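Local coordinates for dihydrodipicolinate synthase (Bacillus anthracis, PDB 1XKY), which probably catalyses the condensation of pyruvate with aspartate semialdehyde, the step that opens the lysine branch of the aspartate pathway, at residues 182-185 / 191-194; 11-16 / 108-113; 218-223 / 264-269; 251-256 / 290-295. All blocks are in the same frame, centred on the assembly; numbering follows the deposited sequence.

Contact 1. Residues 182-185 / 191-194; sequences TEII and DFAV. With K (potassium ion), chain E.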
loop_
_atom_site.group_PDB
_atom_site.type_symbol
_atom_site.label_atom_id
_atom_site.label_comp_id
_atom_site.label_asym_id
_atom_site.label_seq_id
_atom_site.Cartn_x
_atom_site.Cartn_y
_atom_site.Cartn_z
ATOM N N THR A 182 -7.574 14.844 13.524
ATOM C CA THR A 182 -8.561 15.933 13.522
ATOM C C THR A 182 -9.913 15.445 14.019
ATOM O O THR A 182 -10.547 16.093 14.841
ATOM C CB THR A 182 -8.762 16.548 12.100
ATOM O OG1 THR A 182 -7.584 17.255 11.696
ATOM C CG2 THR A 182 -9.945 17.495 12.079
ATOM N N GLU A 183 -10.343 14.300 13.501
ATOM C CA GLU A 183 -11.654 13.754 13.821
ATOM C C GLU A 183 -11.749 13.277 15.273
ATOM O O GLU A 183 -12.771 13.476 15.939
ATOM C CB GLU A 183 -11.978 12.609 12.861
ATOM C CG GLU A 183 -13.447 12.235 12.821
ATOM C CD GLU A 183 -13.723 11.100 11.853
ATOM O OE1 GLU A 183 -12.926 10.927 10.908
ATOM O OE2 GLU A 183 -14.733 10.385 12.043
ATOM N N ILE A 184 -10.688 12.630 15.752
ATOM C CA ILE A 184 -10.617 12.186 17.145
ATOM C C ILE A 184 -10.686 13.395 18.071
ATOM O O ILE A 184 -11.434 13.390 19.045
ATOM C CB ILE A 184 -9.315 11.384 17.438
ATOM C CG1 ILE A 184 -9.315 10.058 16.655
ATOM C CG2 ILE A 184 -9.178 11.117 18.951
ATOM C CD1 ILE A 184 -7.969 9.362 16.625
ATOM N N ILE A 185 -9.891 14.416 17.758
ATOM C CA ILE A 185 -9.869 15.653 18.533
ATOM C C ILE A 185 -11.280 16.244 18.599
ATOM O O ILE A 185 -11.760 16.594 19.670
ATOM C CB ILE A 185 -8.863 16.698 17.957
ATOM C CG1 ILE A 185 -7.417 16.215 18.151
ATOM C CG2 ILE A 185 -9.053 18.075 18.626
ATOM C CD1 ILE A 185 -6.404 16.834 17.192
ATOM N N ASP A 191 -11.282 16.974 27.712
ATOM C CA ASP A 191 -10.326 16.329 28.619
ATOM C C ASP A 191 -9.729 15.028 28.054
ATOM O O ASP A 191 -9.108 14.251 28.785
ATOM C CB ASP A 191 -10.959 16.096 30.007
ATOM C CG ASP A 191 -12.159 15.153 29.977
ATOM O OD1 ASP A 191 -12.543 14.647 28.901
ATOM O OD2 ASP A 191 -12.733 14.917 31.058
ATOM N N PHE A 192 -9.924 14.793 26.758
ATOM C CA PHE A 192 -9.242 13.709 26.069
ATOM C C PHE A 192 -8.216 14.296 25.100
ATOM O O PHE A 192 -8.576 15.040 24.190
ATOM C CB PHE A 192 -10.234 12.817 25.328
ATOM C CG PHE A 192 -9.602 11.603 24.706
ATOM C CD1 PHE A 192 -9.419 10.445 25.449
ATOM C CD2 PHE A 192 -9.170 11.630 23.388
ATOM C CE1 PHE A 192 -8.825 9.330 24.889
ATOM C CE2 PHE A 192 -8.573 10.513 22.813
ATOM C CZ PHE A 192 -8.405 9.358 23.567
ATOM N N ALA A 193 -6.948 13.944 25.304
ATOM C CA ALA A 193 -5.828 14.532 24.566
ATOM C C ALA A 193 -5.281 13.623 23.455
ATOM O O ALA A 193 -5.058 12.428 23.669
ATOM C CB ALA A 193 -4.711 14.903 25.543
ATOM N N VAL A 194 -5.062 14.206 22.271
ATOM C CA VAL A 194 -4.415 13.519 21.163
ATOM C C VAL A 194 -2.963 13.986 21.049
ATOM O O VAL A 194 -2.700 15.181 20.912
ATOM C CB VAL A 194 -5.157 13.777 19.826
ATOM C CG1 VAL A 194 -4.385 13.177 18.636
ATOM C CG2 VAL A 194 -6.569 13.201 19.892
HETATM K K K E . -10.897 16.386 22.358
HETATM O O HOH W 1 -8.266 15.719 21.727
HETATM O O HOH W 2 -9.179 18.851 23.260
HETATM O O HOH W 3 -11.979 18.829 22.410
#
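Helix 178-187 and strand 193-196 are the second and third elements of a beta-alpha-beta unit of the TIM barrel, and a potassium ion sits where the chain turns from one to the other. The ion is held by carbonyls of both segments: I185 O lies 2.8 Å from the potassium, and F192 O lies 3.2 Å from it. T188 O, T188 OG1 and A189 O from the intervening turn and three waters complete the site. Apart from the metal site the contact is apolar. V194 CG2 meets both isoleucines; it is 3.5 Å from I184 CG2, closer than usual for two methyls, and 3.6 Å from I185 CG1. Both isoleucines cross V194 at about a right angle. With I184 CG2 anti to the backbone N (CG1 at chi1 -66°), that methyl also comes 4.0 Å from F192 CE2. V159 of helix 156-163 packs on I184 and F192, and I171 of strand 168-173 on F192 and V194. The protein ligands are neutral oxygens, mostly carbonyls, that bind the cation without a carboxylate, while the apolar side chains join helix to strand.

Contact 2. Residues 11-16 / 108-113; sequences IDFGTI and VDAVML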
loop_
_atom_site.group_PDB
_atom_site.type_symbol
_atom_site.label_atom_id
_atom_site.label_comp_id
_atom_site.label_asym_id
_atom_site.label_seq_id
_atom_site.Cartn_x
_atom_site.Cartn_y
_atom_site.Cartn_z
ATOM N N ILE A 11 -4.601 14.226 34.719
ATOM C CA ILE A 11 -3.155 14.112 34.524
ATOM C C ILE A 11 -2.706 14.909 33.283
ATOM O O ILE A 11 -3.367 14.889 32.248
ATOM C CB ILE A 11 -2.718 12.623 34.446
ATOM C CG1 ILE A 11 -1.197 12.498 34.620
ATOM C CG2 ILE A 11 -3.208 11.962 33.146
ATOM C CD1 ILE A 11 -0.721 11.086 34.934
ATOM N N ASP A 12 -1.604 15.637 33.414
ATOM C CA ASP A 12 -1.102 16.500 32.341
ATOM C C ASP A 12 0.281 16.011 31.915
ATOM O O ASP A 12 1.261 16.204 32.628
ATOM C CB ASP A 12 -1.034 17.952 32.827
ATOM C CG ASP A 12 -0.538 18.928 31.754
ATOM O OD1 ASP A 12 -0.357 18.542 30.580
ATOM O OD2 ASP A 12 -0.343 20.114 32.098
ATOM N N PHE A 13 0.355 15.398 30.738
ATOM C CA PHE A 13 1.624 14.883 30.224
ATOM C C PHE A 13 2.475 15.963 29.554
ATOM O O PHE A 13 3.603 15.689 29.169
ATOM C CB PHE A 13 1.387 13.734 29.242
ATOM C CG PHE A 13 0.610 12.599 29.822
ATOM C CD1 PHE A 13 1.047 11.962 30.976
ATOM C CD2 PHE A 13 -0.551 12.152 29.215
ATOM C CE1 PHE A 13 0.335 10.905 31.517
ATOM C CE2 PHE A 13 -1.270 11.092 29.755
ATOM C CZ PHE A 13 -0.826 10.468 30.900
ATOM N N GLY A 14 1.932 17.170 29.416
ATOM C CA GLY A 14 2.638 18.273 28.759
ATOM C C GLY A 14 2.717 18.135 27.246
ATOM O O GLY A 14 1.932 17.394 26.631
ATOM N N THR A 15 3.669 18.844 26.642
ATOM C CA THR A 15 3.793 18.906 25.182
ATOM C C THR A 15 4.820 17.937 24.603
ATOM O O THR A 15 4.736 17.594 23.429
ATOM C CB THR A 15 4.166 20.331 24.710
ATOM O OG1 THR A 15 5.248 20.831 25.512
ATOM C CG2 THR A 15 2.978 21.264 24.823
ATOM N N ILE A 16 5.807 17.525 25.397
ATOM C CA ILE A 16 6.832 16.578 24.931
ATOM C C ILE A 16 7.021 15.399 25.890
ATOM O O ILE A 16 7.886 15.427 26.768
ATOM C CB ILE A 16 8.201 17.252 24.708
ATOM C CG1 ILE A 16 8.055 18.504 23.824
ATOM C CG2 ILE A 16 9.180 16.246 24.066
ATOM C CD1 ILE A 16 9.331 19.279 23.610
ATOM N N VAL A 108 3.843 3.995 39.198
ATOM C CA VAL A 108 3.810 4.756 37.943
ATOM C C VAL A 108 2.539 5.622 37.939
ATOM O O VAL A 108 1.612 5.392 38.718
ATOM C CB VAL A 108 3.863 3.855 36.677
ATOM C CG1 VAL A 108 5.097 2.963 36.697
ATOM C CG2 VAL A 108 2.579 3.024 36.513
ATOM N N ASP A 109 2.501 6.625 37.072
ATOM C CA ASP A 109 1.398 7.583 37.058
ATOM C C ASP A 109 0.314 7.259 36.031
ATOM O O ASP A 109 -0.809 7.756 36.130
ATOM C CB ASP A 109 1.957 8.981 36.818
ATOM C CG ASP A 109 2.950 9.385 37.888
ATOM O OD1 ASP A 109 4.161 9.429 37.593
ATOM O OD2 ASP A 109 2.514 9.614 39.042
ATOM N N ALA A 110 0.667 6.437 35.047
ATOM C CA ALA A 110 -0.226 6.067 33.971
ATOM C C ALA A 110 0.349 4.870 33.247
ATOM O O ALA A 110 1.513 4.492 33.466
ATOM C CB ALA A 110 -0.386 7.230 32.995
ATOM N N VAL A 111 -0.453 4.278 32.363
ATOM C CA VAL A 111 0.034 3.201 31.517
ATOM C C VAL A 111 -0.269 3.481 30.044
ATOM O O VAL A 111 -1.254 4.149 29.721
ATOM C CB VAL A 111 -0.516 1.813 31.953
ATOM C CG1 VAL A 111 -0.035 1.463 33.347
ATOM C CG2 VAL A 111 -2.038 1.766 31.870
ATOM N N MET A 112 0.615 2.982 29.176
ATOM C CA MET A 112 0.448 3.041 27.729
ATOM C C MET A 112 0.021 1.661 27.246
ATOM O O MET A 112 0.674 0.663 27.567
ATOM C CB MET A 112 1.770 3.435 27.055
ATOM C CG MET A 112 1.716 3.573 25.533
ATOM S SD MET A 112 1.116 5.184 24.998
ATOM C CE MET A 112 2.617 6.153 25.037
ATOM N N LEU A 113 -1.061 1.619 26.465
ATOM C CA LEU A 113 -1.602 0.373 25.916
ATOM C C LEU A 113 -1.614 0.412 24.382
ATOM O O LEU A 113 -2.400 1.141 23.771
ATOM C CB LEU A 113 -3.027 0.148 26.447
ATOM C CG LEU A 113 -3.213 0.135 27.975
ATOM C CD1 LEU A 113 -4.671 -0.133 28.321
ATOM C CD2 LEU A 113 -2.326 -0.901 28.649
#
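I11 reaches with its terminal methyl over the start of strand 110-114, where CD1 lies 3.5 Å from D109 O and 3.9 Å from D109 CB. The extended side chain, with CG1 anti to the backbone N (chi1 -165°) and chi2 also near 180°, carries CD1 this far, and it crosses the D109 side chain at about a right angle. The same methyl touches A110 CB more loosely, at 4.3 Å. A second touch comes from F13, which turns a ring edge to A110: CZ is 3.9 Å from A110 CB, and the methyl lies near the ring plane. Between these two residues D12 forms an Asx turn, its OD1 accepting from G14 N at 2.9 Å, with the N-H arriving from above the carboxylate plane. K211 also pairs with this carboxylate, while that of D109 goes to K80 and to the backbone N of V84. The loop leading into strand 16-19 thus lies at the N-terminal end of the barrel strands. F13 meets I85 of strand 84-87 and M142 of strand 141-145, the two neighbours of strand 110-114 in the sheet, and I11 rests on P140 just ahead of strand 141-145.

Contact 3. Residues 218-223 / 264-269; sequences SHVIGN and KTALQM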
loop_
_atom_site.group_PDB
_atom_site.type_symbol
_atom_site.label_atom_id
_atom_site.label_comp_id
_atom_site.label_asym_id
_atom_site.label_seq_id
_atom_site.Cartn_x
_atom_site.Cartn_y
_atom_site.Cartn_z
ATOM N N SER A 218 13.440 13.886 20.843
ATOM C CA SER A 218 13.655 14.606 22.096
ATOM C C SER A 218 14.857 14.098 22.907
ATOM O O SER A 218 15.352 14.812 23.763
ATOM C CB SER A 218 12.396 14.511 22.954
ATOM O OG SER A 218 12.104 13.154 23.209
ATOM N N HIS A 219 15.303 12.863 22.657
ATOM C CA HIS A 219 16.562 12.371 23.232
ATOM C C HIS A 219 17.777 13.221 22.834
ATOM O O HIS A 219 18.740 13.292 23.590
ATOM C CB HIS A 219 16.851 10.930 22.805
ATOM C CG HIS A 219 15.965 9.902 23.436
ATOM N ND1 HIS A 219 16.286 9.276 24.619
ATOM C CD2 HIS A 219 14.808 9.335 23.014
ATOM C CE1 HIS A 219 15.349 8.393 24.917
ATOM N NE2 HIS A 219 14.442 8.408 23.957
ATOM N N VAL A 220 17.747 13.825 21.644
ATOM C CA VAL A 220 18.883 14.597 21.137
ATOM C C VAL A 220 18.596 16.070 20.834
ATOM O O VAL A 220 19.510 16.889 20.897
ATOM C CB VAL A 220 19.535 13.938 19.884
ATOM C CG1 VAL A 220 20.217 12.630 20.276
ATOM C CG2 VAL A 220 18.513 13.717 18.755
ATOM N N ILE A 221 17.352 16.413 20.508
ATOM C CA ILE A 221 17.019 17.808 20.205
ATOM C C ILE A 221 15.782 18.288 20.968
ATOM O O ILE A 221 14.983 19.052 20.448
ATOM C CB ILE A 221 16.852 18.039 18.682
ATOM C CG1 ILE A 221 15.876 17.018 18.084
ATOM C CG2 ILE A 221 18.221 17.978 17.983
ATOM C CD1 ILE A 221 15.287 17.440 16.733
ATOM N N GLY A 222 15.656 17.859 22.220
ATOM C CA GLY A 222 14.545 18.268 23.068
ATOM C C GLY A 222 14.446 19.773 23.247
ATOM O O GLY A 222 13.348 20.323 23.218
ATOM N N ASN A 223 15.583 20.448 23.434
ATOM C CA ASN A 223 15.544 21.906 23.629
ATOM C C ASN A 223 15.043 22.603 22.364
ATOM O O ASN A 223 14.266 23.559 22.442
ATOM C CB ASN A 223 16.904 22.474 24.060
ATOM C CG ASN A 223 17.274 22.124 25.508
ATOM O OD1 ASN A 223 16.414 21.863 26.350
ATOM N ND2 ASN A 223 18.566 22.146 25.799
ATOM N N LYS A 264 19.974 5.419 20.365
ATOM C CA LYS A 264 20.975 4.968 21.337
ATOM C C LYS A 264 22.398 5.325 20.919
ATOM O O LYS A 264 23.193 5.758 21.738
ATOM C CB LYS A 264 20.898 3.454 21.566
ATOM C CG LYS A 264 19.729 3.016 22.404
ATOM C CD LYS A 264 19.948 1.619 22.962
ATOM C CE LYS A 264 19.060 1.361 24.148
ATOM N NZ LYS A 264 19.172 -0.041 24.638
ATOM N N THR A 265 22.703 5.127 19.640
ATOM C CA THR A 265 24.024 5.427 19.103
ATOM C C THR A 265 24.272 6.935 19.098
ATOM O O THR A 265 25.348 7.373 19.462
ATOM C CB THR A 265 24.189 4.843 17.677
ATOM O OG1 THR A 265 23.744 3.477 17.667
ATOM C CG2 THR A 265 25.638 4.921 17.213
ATOM N N ALA A 266 23.266 7.717 18.704
ATOM C CA ALA A 266 23.336 9.189 18.745
ATOM C C ALA A 266 23.553 9.733 20.172
ATOM O O ALA A 266 24.315 10.686 20.380
ATOM C CB ALA A 266 22.078 9.796 18.124
ATOM N N LEU A 267 22.902 9.105 21.148
ATOM C CA LEU A 267 23.115 9.431 22.556
ATOM C C LEU A 267 24.574 9.186 22.966
ATOM O O LEU A 267 25.197 10.032 23.612
ATOM C CB LEU A 267 22.156 8.624 23.442
ATOM C CG LEU A 267 20.755 9.230 23.590
ATOM C CD1 LEU A 267 19.764 8.224 24.149
ATOM C CD2 LEU A 267 20.822 10.480 24.470
ATOM N N GLN A 268 25.110 8.029 22.586
ATOM C CA GLN A 268 26.526 7.725 22.797
ATOM C C GLN A 268 27.427 8.776 22.133
ATOM O O GLN A 268 28.404 9.216 22.733
ATOM C CB GLN A 268 26.844 6.307 22.302
ATOM C CG GLN A 268 28.318 5.918 22.319
ATOM C CD GLN A 268 28.975 6.052 20.952
ATOM O OE1 GLN A 268 28.519 5.452 19.964
ATOM N NE2 GLN A 268 30.052 6.833 20.885
ATOM N N MET A 269 27.086 9.187 20.910
ATOM C CA MET A 269 27.866 10.197 20.172
ATOM C C MET A 269 27.949 11.553 20.901
ATOM O O MET A 269 28.948 12.263 20.759
ATOM C CB MET A 269 27.285 10.417 18.765
ATOM C CG MET A 269 27.597 9.326 17.742
ATOM S SD MET A 269 26.601 9.486 16.224
ATOM C CE MET A 269 27.146 8.021 15.359
#
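L267 and H219 make the closest approach between residues 218-223 and 264-269, with one branch of the leucine on the imidazole and the other on the backbone. L267 CD1 is 3.7 Å from H219 ND1 and comes to the ring obliquely, while L267 CD2 lies 3.6 Å from H219 O. The leucine has CG anti to its own carbonyl carbon (chi1 -83°), and from there one methyl reaches the imidazole and the other the carbonyl oxygen. Alongside, V220 CG1 meets A266 CB at 4.0 Å, a methyl-to-methyl touch near the point where the backbones come nearest, with V220 CA and L267 CA 6.8 Å apart. The hydrocarbon cover leaves H219 ND1 buried with no polar partner in the model, whereas NE2 on the far side of the imidazole hydrogen-bonds A19 O at the end of strand 16-19 and so fixes the ring. Farther out, M296 of helix 286-297 covers both V220 and A266, and V250 of helix 237-253 packs on V220. The amino group of K264, on the same helix as A266 and L267, pairs with E58 and the carbonyls of T22 and S276. The segments join the helix that follows the eighth strand of a TIM barrel to the helical C-terminal extension found in the dihydrodipicolinate synthase family.

Contact 4. Residues 251-256 / 290-295; sequences TDSLFM and VTLQSV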
loop_
_atom_site.group_PDB
_atom_site.type_symbol
_atom_site.label_atom_id
_atom_site.label_comp_id
_atom_site.label_asym_id
_atom_site.label_seq_id
_atom_site.Cartn_x
_atom_site.Cartn_y
_atom_site.Cartn_z
ATOM N N THR A 251 14.896 13.432 12.782
ATOM C CA THR A 251 14.049 12.267 12.998
ATOM C C THR A 251 14.243 11.205 11.921
ATOM O O THR A 251 14.415 10.028 12.236
ATOM C CB THR A 251 12.564 12.654 13.101
ATOM O OG1 THR A 251 12.399 13.558 14.201
ATOM C CG2 THR A 251 11.718 11.424 13.354
ATOM N N ASP A 252 14.245 11.620 10.659
ATOM C CA ASP A 252 14.473 10.683 9.556
ATOM C C ASP A 252 15.761 9.868 9.752
ATOM O O ASP A 252 15.778 8.661 9.505
ATOM C CB ASP A 252 14.510 11.418 8.209
ATOM C CG ASP A 252 13.133 11.848 7.732
ATOM O OD1 ASP A 252 12.112 11.414 8.322
ATOM O OD2 ASP A 252 13.071 12.629 6.755
ATOM N N SER A 253 16.820 10.530 10.216
ATOM C CA SER A 253 18.126 9.885 10.380
ATOM C C SER A 253 18.122 8.842 11.503
ATOM O O SER A 253 18.943 7.923 11.504
ATOM C CB SER A 253 19.220 10.929 10.625
ATOM O OG SER A 253 19.230 11.378 11.968
ATOM N N LEU A 254 17.187 9.002 12.444
ATOM C CA LEU A 254 17.023 8.105 13.599
ATOM C C LEU A 254 16.202 6.838 13.286
ATOM O O LEU A 254 16.091 5.935 14.126
ATOM C CB LEU A 254 16.362 8.879 14.750
ATOM C CG LEU A 254 17.177 9.512 15.894
ATOM C CD1 LEU A 254 18.659 9.643 15.644
ATOM C CD2 LEU A 254 16.538 10.844 16.306
ATOM N N PHE A 255 15.629 6.771 12.085
ATOM C CA PHE A 255 14.847 5.614 11.661
ATOM C C PHE A 255 15.348 4.976 10.359
ATOM O O PHE A 255 14.609 4.219 9.721
ATOM C CB PHE A 255 13.371 6.013 11.530
ATOM C CG PHE A 255 12.702 6.306 12.846
ATOM C CD1 PHE A 255 12.041 5.301 13.540
ATOM C CD2 PHE A 255 12.721 7.587 13.382
ATOM C CE1 PHE A 255 11.416 5.563 14.758
ATOM C CE2 PHE A 255 12.100 7.868 14.603
ATOM C CZ PHE A 255 11.443 6.849 15.293
ATOM N N MET A 256 16.594 5.260 9.971
ATOM C CA MET A 256 17.189 4.622 8.785
ATOM C C MET A 256 17.599 3.173 9.061
ATOM O O MET A 256 17.701 2.367 8.139
ATOM C CB MET A 256 18.395 5.410 8.270
ATOM C CG MET A 256 18.067 6.785 7.702
ATOM S SD MET A 256 16.717 6.760 6.518
ATOM C CE MET A 256 17.458 5.852 5.161
ATOM N N VAL A 290 28.558 6.199 10.482
ATOM C CA VAL A 290 29.075 7.357 9.740
ATOM C C VAL A 290 27.937 8.204 9.137
ATOM O O VAL A 290 27.968 9.435 9.190
ATOM C CB VAL A 290 30.069 6.905 8.627
ATOM C CG1 VAL A 290 30.397 8.050 7.673
ATOM C CG2 VAL A 290 31.354 6.362 9.245
ATOM N N THR A 291 26.933 7.546 8.576
ATOM C CA THR A 291 25.765 8.246 8.034
ATOM C C THR A 291 25.010 9.045 9.114
ATOM O O THR A 291 24.666 10.213 8.913
ATOM C CB THR A 291 24.814 7.249 7.327
ATOM O OG1 THR A 291 25.518 6.603 6.254
ATOM C CG2 THR A 291 23.582 7.953 6.765
ATOM N N LEU A 292 24.759 8.405 10.252
ATOM C CA LEU A 292 24.097 9.057 11.384
ATOM C C LEU A 292 24.945 10.208 11.921
ATOM O O LEU A 292 24.425 11.278 12.221
ATOM C CB LEU A 292 23.823 8.042 12.496
ATOM C CG LEU A 292 23.283 8.567 13.832
ATOM C CD1 LEU A 292 21.957 9.298 13.625
ATOM C CD2 LEU A 292 23.124 7.413 14.811
ATOM N N GLN A 293 26.251 9.970 12.038
ATOM C CA GLN A 293 27.184 10.963 12.569
ATOM C C GLN A 293 27.141 12.257 11.760
ATOM O O GLN A 293 27.188 13.349 12.318
ATOM C CB GLN A 293 28.612 10.405 12.567
ATOM C CG GLN A 293 29.628 11.263 13.309
ATOM C CD GLN A 293 31.033 10.690 13.225
ATOM O OE1 GLN A 293 31.522 10.347 12.138
ATOM N NE2 GLN A 293 31.690 10.580 14.371
ATOM N N SER A 294 27.036 12.125 10.443
ATOM C CA SER A 294 27.048 13.291 9.571
ATOM C C SER A 294 25.780 14.130 9.733
ATOM O O SER A 294 25.840 15.350 9.618
ATOM C CB SER A 294 27.287 12.884 8.119
ATOM O OG SER A 294 28.669 12.588 7.929
ATOM N N VAL A 295 24.651 13.495 10.036
ATOM C CA VAL A 295 23.424 14.247 10.316
ATOM C C VAL A 295 23.516 14.903 11.701
ATOM O O VAL A 295 23.250 16.097 11.847
ATOM C CB VAL A 295 22.144 13.377 10.211
ATOM C CG1 VAL A 295 20.896 14.234 10.450
ATOM C CG2 VAL A 295 22.062 12.707 8.847
#
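S253 packs its CB and OG against V295 and its OG against L292 CD1, so that a small polar side chain is laid against two branched apolar ones. V295 straddles the serine: CG1 is 3.7 Å and CG2 3.8 Å from S253 CB, and CG1 is also 3.6 Å from S253 OG. The hydroxyl sits between the backbone N and the carbonyl carbon of its own residue (chi1 79°), which keeps it near the helix, where it hydrogen-bonds V250 O; the polar atom can thus lie in apolar company. L292 CD1 also comes to within 3.8 Å of S253 OG and 3.9 Å of L254 CD1. The two leucines meet obliquely by these methyls, the L292 chain leaving its helix with CG anti to the backbone N (chi1 173°). L254 then rests on V263, and L292 on T265 and M269, all three on helix 261-269. Backbones are close as well, S253 CA and L292 CA being 6.1 Å apart. Here residues 251-256 meet helix 286-297 within the C-terminal helical region that follows the eight-stranded TIM barrel in dihydrodipicolinate synthases.

How the contacts relate
Contacts 1 and 2 both reach the barrel sheet, whereas contacts 3 and 4 join helices beyond the last strand. Contacts 1 and 3 are buried; 2 and 4 are only partly so. Contact 1 alone combines apolar packing with a metal site. In contact 2 carboxylates pair with lysines around a thin apolar overlap, and in contacts 3 and 4 a histidine or serine lies under methyl groups and is bonded elsewhere. Contacts 3 and 4 adjoin, their centres about 11 Å apart, with L292 against T265 and A266. I16 packs on S218, linking contact 2 to contact 3, while contacts 1 and 3 lie on opposite sides of the chain's centre.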